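Probable transcriptional regulator (Pseudomonas aeruginosa, PDB 2FBI) probably binds DNA as a dimer through winged helix-turn-helix domains and regulates transcription, as other members of the MarR family do. Local coordinates at residues 48-53 against 91-96. Residues are numbered along the deposited sequence; the frame is centred on the assembly and turned at random.
Sequences QGEMES and RVYVNL
In the winged helix-turn-helix fold of MarR proteins, the short strand 51-52 pairs antiparallel with 91-96, the returning strand of the wing hairpin, and so ties the wing to the helical core. Gly49, which readily adopts a positive phi (79°), lets the chain leave helix 36-48 just before this pairing. Met51 and Val94 form the hydrogen-bonded pair: Met51 N reaches Val94 O at 2.9 Å, and Val94 N returns to Met51 O at 2.8 Å. Ser53 N, at the start of helix 53-59, continues the ladder to Val92 O (2.8 Å). Met51 and Val94 share one face of the sheet, where their apolar side chains suit the contact with Leu45 and Leu56 of the flanking helices; Val94 CG2 also touches Ser53 CB. Across the other face Glu52 CB lies over the Tyr93 ring, 3.9 Å from its centroid, a CH-pi contact displaced toward the hydroxyl end. The flat Tyr93 ring also meets that of Trp83 on strand 80-85. The Glu52 chain leaves CB with CG opposite the backbone N (chi1 -178°), then bends at chi2, which turns the carboxylate back to accept from the backbone N of Tyr54 and Gln55. A water held by Glu52 OE2, Ser53 OG and Val92 N links the start of the helix to strand 91-96. Glu52 thus serves as both strand residue and N-cap: its CB packs on the ring face while its carboxylate caps the first turn, consistent with a favourable interaction with the helix dipole.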
loop_
_atom_site.group_PDB
_atom_site.type_symbol
_atom_site.label_atom_id
_atom_site.label_comp_id
_atom_site.label_asym_id
_atom_site.label_seq_id
_atom_site.Cartn_x
_atom_site.Cartn_y
_atom_site.Cartn_z
ATOM N N GLN A 48 3.584 7.572 18.535
ATOM C CA GLN A 48 3.105 6.575 19.492
ATOM C C GLN A 48 4.104 6.278 20.591
ATOM O O GLN A 48 3.738 5.624 21.582
ATOM C CB GLN A 48 2.603 5.281 18.773
ATOM C CG GLN A 48 1.354 5.583 17.959
ATOM C CD GLN A 48 0.620 4.358 17.503
ATOM O OE1 GLN A 48 0.310 3.478 18.307
ATOM N NE2 GLN A 48 0.345 4.275 16.182
ATOM N N GLY A 49 5.359 6.741 20.438
ATOM C CA GLY A 49 6.426 6.427 21.427
ATOM C C GLY A 49 7.032 5.029 21.282
ATOM O O GLY A 49 6.826 4.401 20.246
ATOM N N GLU A 50 7.703 4.520 22.320
ATOM C CA GLU A 50 8.340 3.188 22.264
ATOM C C GLU A 50 7.290 2.081 21.922
ATOM O O GLU A 50 6.147 2.177 22.300
ATOM C CB GLU A 50 9.068 2.856 23.557
ATOM C CG GLU A 50 8.113 2.699 24.701
ATOM C CD GLU A 50 8.754 2.931 26.050
ATOM O OE1 GLU A 50 9.854 3.549 26.155
ATOM O OE2 GLU A 50 8.149 2.458 27.015
ATOM N N MET A 51 7.687 1.072 21.147
ATOM C CA MET A 51 6.678 0.134 20.621
ATOM C C MET A 51 7.330 -1.230 20.506
ATOM O O MET A 51 8.472 -1.360 20.100
ATOM C CB MET A 51 6.129 0.661 19.262
ATOM C CG MET A 51 5.121 -0.239 18.551
ATOM S SD MET A 51 3.876 0.551 17.518
ATOM C CE MET A 51 3.324 1.934 18.530
ATOM N N GLU A 52 6.581 -2.266 20.866
ATOM C CA GLU A 52 7.041 -3.638 20.644
ATOM C C GLU A 52 7.145 -3.890 19.118
ATOM O O GLU A 52 6.328 -3.405 18.319
ATOM C CB GLU A 52 6.097 -4.596 21.428
ATOM C CG GLU A 52 6.442 -6.066 21.354
ATOM C CD GLU A 52 6.053 -6.688 20.014
ATOM O OE1 GLU A 52 4.998 -6.311 19.485
ATOM O OE2 GLU A 52 6.780 -7.575 19.520
ATOM N N SER A 53 8.165 -4.635 18.710
ATOM C CA SER A 53 8.581 -4.675 17.323
ATOM C C SER A 53 7.618 -5.333 16.347
ATOM O O SER A 53 7.568 -4.896 15.202
ATOM C CB SER A 53 9.966 -5.275 17.189
ATOM O OG SER A 53 9.910 -6.634 17.572
ATOM N N ARG A 91 10.479 -10.183 24.236
ATOM C CA ARG A 91 9.931 -9.008 23.581
ATOM C C ARG A 91 11.036 -8.001 23.305
ATOM O O ARG A 91 11.970 -7.800 24.112
ATOM C CB ARG A 91 8.856 -8.361 24.439
ATOM C CG ARG A 91 7.452 -8.705 24.000
ATOM C CD ARG A 91 7.010 -10.032 24.541
ATOM N NE ARG A 91 5.932 -10.607 23.742
ATOM C CZ ARG A 91 5.921 -11.849 23.266
ATOM N NH1 ARG A 91 4.878 -12.245 22.562
ATOM N NH2 ARG A 91 6.934 -12.689 23.505
ATOM N N VAL A 92 10.935 -7.370 22.151
ATOM C CA VAL A 92 11.871 -6.345 21.799
ATOM C C VAL A 92 11.087 -5.075 21.481
ATOM O O VAL A 92 10.251 -5.050 20.568
ATOM C CB VAL A 92 12.727 -6.766 20.619
ATOM C CG1 VAL A 92 13.625 -5.596 20.182
ATOM C CG2 VAL A 92 13.510 -8.045 20.959
ATOM N N TYR A 93 11.361 -4.054 22.288
ATOM C CA TYR A 93 10.877 -2.685 22.087
ATOM C C TYR A 93 11.794 -1.774 21.299
ATOM O O TYR A 93 13.031 -1.853 21.335
ATOM C CB TYR A 93 10.566 -2.026 23.433
ATOM C CG TYR A 93 9.282 -2.544 23.958
ATOM C CD1 TYR A 93 9.161 -3.891 24.351
ATOM C CD2 TYR A 93 8.176 -1.725 24.032
ATOM C CE1 TYR A 93 7.960 -4.375 24.820
ATOM C CE2 TYR A 93 6.985 -2.200 24.523
ATOM C CZ TYR A 93 6.886 -3.514 24.901
ATOM O OH TYR A 93 5.676 -3.978 25.335
ATOM N N VAL A 94 11.157 -0.877 20.584
ATOM C CA VAL A 94 11.886 0.022 19.726
ATOM C C VAL A 94 11.489 1.479 20.077
ATOM O O VAL A 94 10.329 1.781 20.320
ATOM C CB VAL A 94 11.630 -0.254 18.201
ATOM C CG1 VAL A 94 12.589 0.514 17.385
ATOM C CG2 VAL A 94 11.749 -1.763 17.825
ATOM N N ASN A 95 12.471 2.369 20.059
ATOM C CA ASN A 95 12.167 3.811 20.146
ATOM C C ASN A 95 13.112 4.715 19.334
ATOM O O ASN A 95 14.222 4.323 18.937
ATOM C CB ASN A 95 12.030 4.258 21.622
ATOM C CG ASN A 95 13.331 4.197 22.371
ATOM O OD1 ASN A 95 13.653 3.195 23.002
ATOM N ND2 ASN A 95 14.096 5.296 22.328
ATOM N N LEU A 96 12.648 5.913 19.031
ATOM C CA LEU A 96 13.557 6.873 18.358
ATOM C C LEU A 96 14.662 7.299 19.314
ATOM O O LEU A 96 14.448 7.413 20.518
ATOM C CB LEU A 96 12.782 8.082 17.857
ATOM C CG LEU A 96 11.856 7.799 16.694
ATOM C CD1 LEU A 96 10.898 8.985 16.599
ATOM C CD2 LEU A 96 12.657 7.554 15.399
HETATM O O HOH W 1 9.156 -8.125 19.914
#